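Local coordinates for protein PlaB phospholipase (Legionella pneumophila, PDB 6ZTI) that probably hydrolyses phospholipids as an alpha/beta-hydrolase virulence enzyme and binds NAD(H), which drives its tetramerization and so controls its activity, at residues I17-G23 against N54-Y60; V106-M110 against C121-L126; Q198-R202 against Q318-E324. All blocks are in the same frame, centred on the assembly; numbering follows the deposited sequence.

Contact 1: I17-G23 against N54-Y60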
loop_
_atom_site.group_PDB
_atom_site.type_symbol
_atom_site.label_atom_id
_atom_site.label_comp_id
_atom_site.label_asym_id
_atom_site.label_seq_id
_atom_site.Cartn_x
_atom_site.Cartn_y
_atom_site.Cartn_z
ATOM N N ILE B 17 2.555 43.753 -24.119
ATOM C CA ILE B 17 2.331 43.507 -22.703
ATOM C C ILE B 17 3.286 42.403 -22.274
ATOM O O ILE B 17 3.533 41.460 -23.034
ATOM C CB ILE B 17 0.873 43.095 -22.430
ATOM C CG1 ILE B 17 -0.091 44.214 -22.814
ATOM C CG2 ILE B 17 0.694 42.674 -20.961
ATOM C CD1 ILE B 17 -1.524 43.736 -22.961
ATOM N N VAL B 18 3.819 42.511 -21.061
ATOM C CA VAL B 18 4.664 41.473 -20.476
ATOM C C VAL B 18 3.967 40.954 -19.232
ATOM O O VAL B 18 3.471 41.743 -18.423
ATOM C CB VAL B 18 6.075 41.989 -20.138
ATOM C CG1 VAL B 18 6.904 40.883 -19.456
ATOM C CG2 VAL B 18 6.770 42.452 -21.385
ATOM N N ILE B 19 3.909 39.632 -19.096
ATOM C CA ILE B 19 3.355 38.973 -17.921
ATOM C C ILE B 19 4.413 38.016 -17.386
ATOM O O ILE B 19 4.859 37.113 -18.106
ATOM C CB ILE B 19 2.057 38.210 -18.235
ATOM C CG1 ILE B 19 1.001 39.149 -18.826
ATOM C CG2 ILE B 19 1.519 37.555 -16.977
ATOM C CD1 ILE B 19 -0.233 38.422 -19.332
ATOM N N PHE B 20 4.805 38.203 -16.130
ATOM C CA PHE B 20 5.722 37.295 -15.456
ATOM C C PHE B 20 4.954 36.151 -14.808
ATOM O O PHE B 20 3.850 36.347 -14.294
ATOM C CB PHE B 20 6.530 38.052 -14.402
ATOM C CG PHE B 20 7.579 38.959 -14.984
ATOM C CD1 PHE B 20 7.256 40.252 -15.368
ATOM C CD2 PHE B 20 8.884 38.510 -15.168
ATOM C CE1 PHE B 20 8.208 41.083 -15.915
ATOM C CE2 PHE B 20 9.839 39.337 -15.716
ATOM C CZ PHE B 20 9.504 40.630 -16.091
ATOM N N VAL B 21 5.544 34.951 -14.831
ATOM C CA VAL B 21 4.905 33.753 -14.288
ATOM C C VAL B 21 5.952 32.912 -13.567
ATOM O O VAL B 21 6.942 32.494 -14.176
ATOM C CB VAL B 21 4.218 32.918 -15.385
ATOM C CG1 VAL B 21 3.497 31.722 -14.785
ATOM C CG2 VAL B 21 3.261 33.761 -16.165
ATOM N N HIS B 22 5.712 32.616 -12.289
ATOM C CA HIS B 22 6.750 32.081 -11.423
ATOM C C HIS B 22 6.737 30.547 -11.402
ATOM O O HIS B 22 6.050 29.891 -12.191
ATOM C CB HIS B 22 6.601 32.674 -10.022
ATOM C CG HIS B 22 5.272 32.412 -9.383
ATOM N ND1 HIS B 22 4.941 31.196 -8.821
ATOM C CD2 HIS B 22 4.197 33.218 -9.200
ATOM C CE1 HIS B 22 3.718 31.261 -8.326
ATOM N NE2 HIS B 22 3.244 32.478 -8.539
ATOM N N GLY B 23 7.505 29.961 -10.483
ATOM C CA GLY B 23 7.653 28.530 -10.373
ATOM C C GLY B 23 6.942 27.980 -9.152
ATOM O O GLY B 23 6.153 28.669 -8.511
ATOM N N ASN B 54 1.903 48.263 -18.443
ATOM C CA ASN B 54 1.667 47.058 -19.233
ATOM C C ASN B 54 2.654 45.939 -18.912
ATOM O O ASN B 54 2.820 45.013 -19.714
ATOM C CB ASN B 54 1.693 47.386 -20.724
ATOM C CG ASN B 54 0.317 47.752 -21.256
ATOM O OD1 ASN B 54 -0.703 47.502 -20.607
ATOM N ND2 ASN B 54 0.282 48.334 -22.441
ATOM N N ILE B 55 3.297 45.993 -17.750
ATOM C CA ILE B 55 4.075 44.879 -17.222
ATOM C C ILE B 55 3.324 44.331 -16.017
ATOM O O ILE B 55 3.004 45.079 -15.083
ATOM C CB ILE B 55 5.502 45.306 -16.842
ATOM C CG1 ILE B 55 6.226 45.846 -18.080
ATOM C CG2 ILE B 55 6.258 44.130 -16.220
ATOM C CD1 ILE B 55 7.581 46.474 -17.787
ATOM N N TYR B 56 3.042 43.029 -16.042
ATOM C CA TYR B 56 2.203 42.375 -15.053
ATOM C C TYR B 56 2.967 41.280 -14.328
ATOM O O TYR B 56 3.722 40.515 -14.936
ATOM C CB TYR B 56 0.961 41.773 -15.701
ATOM C CG TYR B 56 -0.052 42.808 -16.107
ATOM C CD1 TYR B 56 0.094 43.520 -17.287
ATOM C CD2 TYR B 56 -1.151 43.087 -15.305
ATOM C CE1 TYR B 56 -0.839 44.491 -17.658
ATOM C CE2 TYR B 56 -2.087 44.053 -15.675
ATOM C CZ TYR B 56 -1.921 44.743 -16.850
ATOM O OH TYR B 56 -2.835 45.704 -17.222
ATOM N N LEU B 57 2.748 41.205 -13.026
ATOM C CA LEU B 57 3.260 40.121 -12.214
ATOM C C LEU B 57 2.159 39.078 -12.056
ATOM O O LEU B 57 1.069 39.388 -11.561
ATOM C CB LEU B 57 3.738 40.645 -10.862
ATOM C CG LEU B 57 4.787 41.747 -10.896
ATOM C CD1 LEU B 57 5.297 41.993 -9.476
ATOM C CD2 LEU B 57 5.931 41.405 -11.838
ATOM N N GLY B 58 2.430 37.858 -12.520
ATOM C CA GLY B 58 1.540 36.751 -12.243
ATOM C C GLY B 58 1.790 36.192 -10.856
ATOM O O GLY B 58 2.908 36.221 -10.345
ATOM N N ARG B 59 0.715 35.737 -10.209
ATOM C CA ARG B 59 0.827 35.005 -8.951
ATOM C C ARG B 59 -0.222 33.903 -8.949
ATOM O O ARG B 59 -1.416 34.173 -9.138
ATOM C CB ARG B 59 0.671 35.931 -7.736
ATOM C CG ARG B 59 -0.685 36.598 -7.566
ATOM C CD ARG B 59 -0.644 37.609 -6.420
ATOM N NE ARG B 59 -1.978 38.089 -6.078
ATOM C CZ ARG B 59 -2.619 39.052 -6.736
ATOM N NH1 ARG B 59 -2.053 39.652 -7.774
ATOM N NH2 ARG B 59 -3.834 39.415 -6.355
ATOM N N TYR B 60 0.231 32.661 -8.778
ATOM C CA TYR B 60 -0.641 31.501 -8.715
ATOM C C TYR B 60 -0.265 30.669 -7.500
ATOM O O TYR B 60 0.775 30.876 -6.870
ATOM C CB TYR B 60 -0.578 30.664 -10.009
ATOM C CG TYR B 60 0.746 29.981 -10.308
ATOM C CD1 TYR B 60 1.042 28.733 -9.776
ATOM C CD2 TYR B 60 1.685 30.566 -11.151
ATOM C CE1 TYR B 60 2.240 28.103 -10.047
ATOM C CE2 TYR B 60 2.892 29.929 -11.435
ATOM C CZ TYR B 60 3.161 28.705 -10.879
ATOM O OH TYR B 60 4.356 28.078 -11.152
#
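Ile17 packs on Asn54 just ahead of a parallel beta pairing made by Val18-Ile55, Ile19-Tyr56 and Phe20-Leu57. The CG2 branch of Ile17 is anti to the backbone N (chi1 -62° for CG1). That sets it obliquely to the Tyr56 ring, 3.8 Å from Tyr56 CD1. Val18 N donates to Asn54 O, and Val18 O accepts from Tyr56 N. Ile19 lies on the same face of the sheet as Tyr56, and its CG1 packs against the Tyr56 CB. Phe20 N donates to Tyr56 O, and Phe20 O takes the N-H of Gly58 at 2.7 Å in a more bent bond. The Phe20 ring runs alongside Ile55 and points the same way. Ile55 CG2 meets its edge, 3.6 Å from Phe20 CE1. The Val21 side chain crosses that of Tyr60 at about a right angle, its CG1 meeting Tyr60 CE2.

Past the end of strand 16-21, His22 forms an offset stack with Tyr60. Their centroids are 4.0 Å apart and the planes are within 10°. His22 CE1 sits over the centre of the Tyr60 ring. Three bonds fix the imidazole and the phenol. Tyr60 N donates to His22 NE2 at 3.0 Å. His22 ND1 donates at 2.8 Å to a lone pair of Gly23 O, which lies in the His22 ring plane. Tyr60 OH donates to His22 O at 2.7 Å, from above the carbonyl plane. His22-Gly23 resembles the His-Gly dipeptide near the oxyanion hole of many lipases.

The strands belong to the beta-alpha-beta unit 16-21, 35-44, 55-60. Helix 35-44 covers the Phe20 face, and helix 69-89 the Tyr56 face, where Lys87 bonds to Asn54 OD1 and Tyr56 OH. Strand 93-99 flanks 17-21. Residues 57-60 continue the sheet antiparallel into the second subunit.

Contact 2: V106-M110 against C121-L126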
loop_
_atom_site.group_PDB
_atom_site.type_symbol
_atom_site.label_atom_id
_atom_site.label_comp_id
_atom_site.label_asym_id
_atom_site.label_seq_id
_atom_site.Cartn_x
_atom_site.Cartn_y
_atom_site.Cartn_z
ATOM N N VAL B 106 1.965 27.669 -18.893
ATOM C CA VAL B 106 1.557 28.446 -20.056
ATOM C C VAL B 106 1.419 27.551 -21.284
ATOM O O VAL B 106 0.557 27.798 -22.137
ATOM C CB VAL B 106 2.546 29.600 -20.293
ATOM C CG1 VAL B 106 2.249 30.314 -21.610
ATOM C CG2 VAL B 106 2.467 30.584 -19.129
ATOM N N ARG B 107 2.237 26.497 -21.390
ATOM C CA ARG B 107 2.106 25.582 -22.517
ATOM C C ARG B 107 0.822 24.762 -22.432
ATOM O O ARG B 107 0.240 24.421 -23.462
ATOM C CB ARG B 107 3.310 24.651 -22.598
ATOM C CG ARG B 107 4.633 25.352 -22.976
ATOM C CD ARG B 107 5.617 24.373 -23.529
ATOM N NE ARG B 107 6.003 23.345 -22.567
ATOM C CZ ARG B 107 5.784 22.039 -22.699
ATOM N NH1 ARG B 107 5.147 21.533 -23.756
ATOM N NH2 ARG B 107 6.212 21.224 -21.745
ATOM N N LYS B 108 0.398 24.396 -21.221
ATOM C CA LYS B 108 -0.889 23.736 -21.040
ATOM C C LYS B 108 -2.041 24.682 -21.365
ATOM O O LYS B 108 -3.041 24.275 -21.971
ATOM C CB LYS B 108 -0.991 23.227 -19.602
ATOM C CG LYS B 108 -2.301 22.565 -19.257
ATOM C CD LYS B 108 -2.554 21.285 -20.026
ATOM C CE LYS B 108 -3.861 20.624 -19.563
ATOM N NZ LYS B 108 -4.240 19.477 -20.393
ATOM N N TRP B 109 -1.923 25.948 -20.958
ATOM C CA TRP B 109 -2.927 26.943 -21.315
ATOM C C TRP B 109 -3.052 27.089 -22.828
ATOM O O TRP B 109 -4.163 27.067 -23.375
ATOM C CB TRP B 109 -2.573 28.282 -20.671
ATOM C CG TRP B 109 -3.374 29.419 -21.228
ATOM C CD1 TRP B 109 -4.667 29.735 -20.936
ATOM C CD2 TRP B 109 -2.933 30.384 -22.188
ATOM N NE1 TRP B 109 -5.061 30.836 -21.659
ATOM C CE2 TRP B 109 -4.015 31.255 -22.436
ATOM C CE3 TRP B 109 -1.735 30.592 -22.868
ATOM C CZ2 TRP B 109 -3.928 32.315 -23.329
ATOM C CZ3 TRP B 109 -1.648 31.651 -23.751
ATOM C CH2 TRP B 109 -2.734 32.499 -23.973
ATOM N N MET B 110 -1.916 27.241 -23.524
ATOM C CA MET B 110 -1.938 27.252 -24.982
ATOM C C MET B 110 -2.641 26.011 -25.527
ATOM O O MET B 110 -3.435 26.098 -26.466
ATOM C CB MET B 110 -0.509 27.328 -25.536
ATOM C CG MET B 110 0.196 28.647 -25.283
ATOM S SD MET B 110 1.965 28.630 -25.650
ATOM C CE MET B 110 1.887 28.309 -27.418
ATOM N N CYS B 121 -4.012 32.986 -30.744
ATOM C CA CYS B 121 -3.532 33.091 -29.378
ATOM C C CYS B 121 -3.034 34.507 -29.106
ATOM O O CYS B 121 -2.251 35.042 -29.899
ATOM C CB CYS B 121 -2.408 32.081 -29.159
ATOM S SG CYS B 121 -1.766 32.028 -27.492
ATOM N N PRO B 122 -3.442 35.140 -28.002
ATOM C CA PRO B 122 -2.994 36.516 -27.733
ATOM C C PRO B 122 -1.544 36.618 -27.287
ATOM O O PRO B 122 -1.046 37.729 -27.070
ATOM C CB PRO B 122 -3.943 36.971 -26.621
ATOM C CG PRO B 122 -4.265 35.711 -25.890
ATOM C CD PRO B 122 -4.312 34.628 -26.927
ATOM N N LEU B 123 -0.849 35.502 -27.153
ATOM C CA LEU B 123 0.543 35.500 -26.739
ATOM C C LEU B 123 1.417 35.644 -27.976
ATOM O O LEU B 123 1.192 34.966 -28.981
ATOM C CB LEU B 123 0.847 34.207 -25.970
ATOM C CG LEU B 123 2.265 33.904 -25.502
ATOM C CD1 LEU B 123 2.237 33.100 -24.202
ATOM C CD2 LEU B 123 3.028 33.124 -26.576
ATOM N N SER B 124 2.384 36.563 -27.914
ATOM C CA SER B 124 3.320 36.800 -29.005
ATOM C C SER B 124 4.702 36.222 -28.743
ATOM O O SER B 124 5.395 35.861 -29.699
ATOM C CB SER B 124 3.469 38.301 -29.265
ATOM O OG SER B 124 4.160 38.930 -28.194
ATOM N N HIS B 125 5.124 36.152 -27.475
ATOM C CA HIS B 125 6.426 35.631 -27.089
ATOM C C HIS B 125 6.266 34.769 -25.847
ATOM O O HIS B 125 5.539 35.132 -24.916
ATOM C CB HIS B 125 7.441 36.751 -26.783
ATOM C CG HIS B 125 7.740 37.653 -27.945
ATOM N ND1 HIS B 125 6.817 38.533 -28.466
ATOM C CD2 HIS B 125 8.872 37.829 -28.666
ATOM C CE1 HIS B 125 7.362 39.202 -29.467
ATOM N NE2 HIS B 125 8.610 38.797 -29.606
ATOM N N LEU B 126 6.945 33.632 -25.844
ATOM C CA LEU B 126 7.017 32.747 -24.684
ATOM C C LEU B 126 8.491 32.556 -24.366
ATOM O O LEU B 126 9.222 31.923 -25.134
ATOM C CB LEU B 126 6.321 31.415 -24.945
ATOM C CG LEU B 126 6.457 30.374 -23.827
ATOM C CD1 LEU B 126 6.031 30.963 -22.486
ATOM C CD2 LEU B 126 5.647 29.130 -24.139
#
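Trp109 meets Cys121, Pro122 and Leu123 with the far end of its six-membered ring. All three approach the indole obliquely. Cys121 SG lies 3.7 Å from Trp109 CH2 and 56° off the ring normal, a sulfur-aromatic contact. The Trp109 and Pro122 side chains approach each other from opposite directions, and Pro122 CD comes within 4.0 Å of Trp109 CH2. Leu123 CD1 is a looser neighbour of Trp109 CZ3. Val106 O, one helical turn back, lies at the edge of the indole in its plane. Phe76 meets the indole edge-to-face and Tyr113 at about 40°. The indole N-H is bonded to Asp77.

The first torsion of Trp109 explains its reach. Its CG stands anti to the backbone N (chi1 167°), which carries the ring off helix 102-114 to the start of strand 123-129. Cys121 SG also accepts a weak bond from Leu123 N, at 3.6 Å, within its own turn.

Elsewhere in the contact, Val106 and Leu126 reach toward each other tip to tip, with Val106 CG1 and Leu126 CD1 3.9 Å apart. The same CG1 touches Leu123 CD1 at 3.8 Å, so Val106 bridges the two leucines. The other Leu126 methyl, CD2, lies 4.0 Å from Met110 SD. It also touches Arg107 CG, where the aliphatic part of the arginine crosses it at about a right angle. The guanidinium end leads elsewhere, bonding to Asn133 and Asn177 and meeting Trp180 by cation-pi.

Helix and strand belong to the beta-alpha-beta unit 93-99, 102-114, 123-129. No hydrogen bond links the two segments. Cohesion rests on burial of apolar surface and van der Waals contact of methyls, sulfurs and the indole. The polar ends of Trp109 and Arg107 find partners outside the interface, which keeps it apolar.

Contact 3: Q198-R202 against Q318-E324. With SND (thionicotinamide-adenine-dinucleotide), chain I.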
loop_
_atom_site.group_PDB
_atom_site.type_symbol
_atom_site.label_atom_id
_atom_site.label_comp_id
_atom_site.label_asym_id
_atom_site.label_seq_id
_atom_site.Cartn_x
_atom_site.Cartn_y
_atom_site.Cartn_z
ATOM N N GLN B 198 23.265 25.875 -15.910
ATOM C CA GLN B 198 23.704 24.578 -15.403
ATOM C C GLN B 198 24.718 24.724 -14.276
ATOM O O GLN B 198 25.578 23.854 -14.090
ATOM C CB GLN B 198 24.302 23.730 -16.517
ATOM C CG GLN B 198 25.396 24.394 -17.285
ATOM C CD GLN B 198 26.082 23.400 -18.164
ATOM O OE1 GLN B 198 25.427 22.633 -18.872
ATOM N NE2 GLN B 198 27.399 23.364 -18.096
ATOM N N LYS B 199 24.604 25.792 -13.504
ATOM C CA LYS B 199 25.457 26.049 -12.353
ATOM C C LYS B 199 24.729 25.622 -11.080
ATOM O O LYS B 199 23.552 25.947 -10.903
ATOM C CB LYS B 199 25.798 27.543 -12.278
ATOM C CG LYS B 199 27.078 27.874 -11.549
ATOM C CD LYS B 199 28.289 27.521 -12.403
ATOM C CE LYS B 199 29.571 28.048 -11.779
ATOM N NZ LYS B 199 30.775 27.373 -12.341
ATOM N N ILE B 200 25.411 24.890 -10.203
ATOM C CA ILE B 200 24.864 24.577 -8.886
ATOM C C ILE B 200 25.220 25.721 -7.957
ATOM O O ILE B 200 26.373 26.168 -7.925
ATOM C CB ILE B 200 25.413 23.251 -8.334
ATOM C CG1 ILE B 200 25.123 22.088 -9.284
ATOM C CG2 ILE B 200 24.830 22.985 -6.940
ATOM C CD1 ILE B 200 23.654 21.914 -9.646
ATOM N N ASP B 201 24.238 26.216 -7.211
ATOM C CA ASP B 201 24.563 27.114 -6.109
ATOM C C ASP B 201 24.945 26.208 -4.943
ATOM O O ASP B 201 24.084 25.640 -4.263
ATOM C CB ASP B 201 23.423 28.059 -5.756
ATOM C CG ASP B 201 23.853 29.115 -4.727
ATOM O OD1 ASP B 201 24.837 28.861 -4.007
ATOM O OD2 ASP B 201 23.238 30.198 -4.638
ATOM N N ARG B 202 26.250 26.063 -4.723
ATOM C CA ARG B 202 26.755 25.021 -3.836
ATOM C C ARG B 202 26.481 25.319 -2.372
ATOM O O ARG B 202 26.662 24.426 -1.536
ATOM C CB ARG B 202 28.251 24.820 -4.099
ATOM C CG ARG B 202 28.506 24.388 -5.547
ATOM C CD ARG B 202 29.753 23.553 -5.725
ATOM N NE ARG B 202 29.841 23.086 -7.096
ATOM C CZ ARG B 202 29.246 21.989 -7.549
ATOM N NH1 ARG B 202 28.522 21.224 -6.738
ATOM N NH2 ARG B 202 29.374 21.659 -8.821
ATOM N N GLN B 318 29.143 25.598 -22.090
ATOM C CA GLN B 318 29.381 24.240 -21.636
ATOM C C GLN B 318 30.854 23.869 -21.723
ATOM O O GLN B 318 31.335 23.079 -20.904
ATOM C CB GLN B 318 28.482 23.285 -22.421
ATOM C CG GLN B 318 27.010 23.499 -22.071
ATOM C CD GLN B 318 26.062 22.441 -22.627
ATOM O OE1 GLN B 318 26.066 22.130 -23.822
ATOM N NE2 GLN B 318 25.217 21.906 -21.755
ATOM N N LYS B 319 31.605 24.456 -22.657
ATOM C CA LYS B 319 33.053 24.259 -22.635
ATOM C C LYS B 319 33.683 24.943 -21.423
ATOM O O LYS B 319 34.503 24.339 -20.717
ATOM C CB LYS B 319 33.676 24.775 -23.936
ATOM C CG LYS B 319 33.251 23.984 -25.151
ATOM C CD LYS B 319 34.102 22.737 -25.332
ATOM C CE LYS B 319 33.835 22.076 -26.681
ATOM N NZ LYS B 319 34.031 23.024 -27.828
ATOM N N ASN B 320 33.275 26.184 -21.142
ATOM C CA ASN B 320 33.896 26.957 -20.067
ATOM C C ASN B 320 33.588 26.383 -18.690
ATOM O O ASN B 320 34.399 26.528 -17.770
ATOM C CB ASN B 320 33.432 28.414 -20.117
ATOM C CG ASN B 320 34.074 29.201 -21.246
ATOM O OD1 ASN B 320 35.046 28.763 -21.853
ATOM N ND2 ASN B 320 33.535 30.384 -21.520
ATOM N N GLU B 321 32.428 25.758 -18.520
ATOM C CA GLU B 321 31.992 25.236 -17.234
ATOM C C GLU B 321 32.269 23.750 -17.088
ATOM O O GLU B 321 31.873 23.148 -16.079
ATOM C CB GLU B 321 30.499 25.525 -17.048
ATOM C CG GLU B 321 30.199 27.034 -17.115
ATOM C CD GLU B 321 28.781 27.395 -16.697
ATOM O OE1 GLU B 321 27.921 26.488 -16.644
ATOM O OE2 GLU B 321 28.538 28.591 -16.417
ATOM N N HIS B 322 32.958 23.160 -18.063
ATOM C CA HIS B 322 33.234 21.730 -18.040
ATOM C C HIS B 322 33.948 21.311 -16.762
ATOM O O HIS B 322 33.696 20.222 -16.234
ATOM C CB HIS B 322 34.070 21.374 -19.257
ATOM C CG HIS B 322 34.551 19.965 -19.271
ATOM N ND1 HIS B 322 35.884 19.641 -19.383
ATOM C CD2 HIS B 322 33.881 18.791 -19.200
ATOM C CE1 HIS B 322 36.016 18.327 -19.381
ATOM N NE2 HIS B 322 34.817 17.789 -19.273
ATOM N N LYS B 323 34.871 22.137 -16.274
ATOM C CA LYS B 323 35.598 21.858 -15.041
ATOM C C LYS B 323 35.444 23.036 -14.093
ATOM O O LYS B 323 35.618 24.189 -14.493
ATOM C CB LYS B 323 37.086 21.598 -15.296
ATOM C CG LYS B 323 37.369 20.242 -15.893
ATOM C CD LYS B 323 38.870 19.966 -15.888
ATOM C CE LYS B 323 39.328 19.188 -17.121
ATOM N NZ LYS B 323 39.402 17.713 -16.886
ATOM N N GLU B 324 35.133 22.736 -12.841
ATOM C CA GLU B 324 34.930 23.730 -11.799
ATOM C C GLU B 324 35.740 23.298 -10.590
ATOM O O GLU B 324 35.658 22.137 -10.173
ATOM C CB GLU B 324 33.440 23.836 -11.454
ATOM C CG GLU B 324 33.070 24.776 -10.299
ATOM C CD GLU B 324 31.615 24.603 -9.875
ATOM O OE1 GLU B 324 30.975 23.635 -10.357
ATOM O OE2 GLU B 324 31.112 25.420 -9.073
HETATM P PA SND I . 27.707 12.897 -3.077
HETATM O O1A SND I . 27.422 14.270 -2.536
HETATM O O2A SND I . 27.351 12.680 -4.532
HETATM O O5B SND I . 26.952 11.771 -2.185
HETATM C C5B SND I . 26.848 10.385 -2.569
HETATM C C4B SND I . 25.680 9.851 -1.774
HETATM O O4B SND I . 25.911 10.113 -0.368
HETATM C C3B SND I . 24.334 10.498 -2.084
HETATM O O3B SND I . 23.256 9.609 -1.835
HETATM C C2B SND I . 24.301 11.667 -1.105
HETATM O O2B SND I . 22.972 12.088 -0.825
HETATM C C1B SND I . 24.948 11.023 0.124
HETATM N N9A SND I . 25.617 11.953 1.032
HETATM C C8A SND I . 26.366 13.051 0.696
HETATM N N7A SND I . 26.830 13.716 1.725
HETATM C C5A SND I . 26.354 13.008 2.818
HETATM C C6A SND I . 26.476 13.206 4.205
HETATM N N6A SND I . 27.137 14.227 4.754
HETATM N N1A SND I . 25.875 12.313 5.024
HETATM C C2A SND I . 25.194 11.301 4.481
HETATM N N3A SND I . 24.995 11.024 3.190
HETATM C C4A SND I . 25.608 11.916 2.405
HETATM O O3 SND I . 29.207 12.434 -2.830
HETATM P PN SND I . 30.668 13.080 -2.806
HETATM O O1N SND I . 30.770 14.052 -3.913
HETATM O O2N SND I . 31.658 11.985 -2.717
HETATM O O5D SND I . 30.572 13.858 -1.420
HETATM C C5D SND I . 31.724 14.246 -0.658
HETATM C C4D SND I . 31.309 15.427 0.180
HETATM O O4D SND I . 31.059 16.568 -0.673
HETATM C C3D SND I . 30.037 15.221 1.005
HETATM O O3D SND I . 30.262 15.744 2.305
HETATM C C2D SND I . 28.980 15.985 0.204
HETATM O O2D SND I . 27.902 16.493 0.981
HETATM C C1D SND I . 29.820 17.126 -0.343
HETATM N N1N SND I . 29.199 17.650 -1.594
HETATM C C2N SND I . 28.888 18.957 -1.598
HETATM C C3N SND I . 28.383 19.541 -2.741
HETATM C C7N SND I . 27.992 20.975 -2.758
HETATM S S7N SND I . 27.488 21.698 -4.168
HETATM N N7N SND I . 28.055 21.623 -1.613
HETATM C C4N SND I . 28.213 18.753 -3.870
HETATM C C5N SND I . 28.522 17.407 -3.831
HETATM C C6N SND I . 29.014 16.865 -2.673
HETATM O O HOH W 1 25.260 27.844 -16.257
HETATM O O HOH W 2 29.415 21.556 -19.410
HETATM O O HOH W 3 27.953 24.340 -14.767
HETATM O O HOH W 4 27.961 23.626 -11.266
#
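Gln198 has its CG between the backbone N and the carbonyl carbon (chi1 54°), and the extended chain beyond brings the amide to Gln318 and Glu321. Arg202 is extended from CG to NE. Glu324 reaches out to meet it, CG anti to the backbone N (chi1 176°).

Gln318 NE2 donates almost straight to Gln198 OE1 at 3.0 Å, and is also bonded to Asn450. Gln198 NE2 makes only a weak bond to Glu321 OE1. A water accepts from the backbone N of Gln198 and donates to Glu321 OE1. The other carboxylate oxygen of Glu321 accepts from Gly263 N.

Arg202 and Glu324 form the main salt bridge. Arg202 NH2 lies 3.0 Å from Glu324 OE1, which is in the guanidinium plane but is met from above the carboxylate plane. The two planes are 44° apart. Arg202 NE adds a weak bond to Glu324 OE2, at 3.3 Å. Lys199 NZ makes a long salt bridge to the same OE2, at 3.8 Å. A second water links Ile200 N to Glu324 OE1.

Arg202 belongs to a dinucleotide pocket. Its backbone O accepts an N-H from the thioamide N7N of the bound thio-NAD, 3.1 Å away. Glu324 holds the Arg202 side chain, consistent with a second-shell role at the pocket. Tyr205 and residues of the third subunit, such as Glu370 and Gly376, also bind this ligand.

Residues 198-202 follow strand 191-197. They face the end of helix 300-320 and the start of strand 323-327. Tyr335, on the paired strand 332-336, makes a cation-pi contact with Arg202.

Overall arrangement
Along the chain the contacts come in series: contact 1 closes before contact 2 opens, and contact 2 before contact 3. Contacts 1 and 2 are close, with centres about 13 Å apart and nearest atoms about 4 Å apart. Both reach the six-stranded parallel sheet. Contact 1 is at its 55-60 border, and contact 2 packs a crossover helix on strand 123-129. Contact 3 lies apart, its centre about 30 Å and about 32 Å from theirs. The sheet thus meets another subunit at its 55-60 edge, and the loop after strand 191-197 joins a dinucleotide site completed by the third subunit, consistent with NAD(H)-mediated tetramerization.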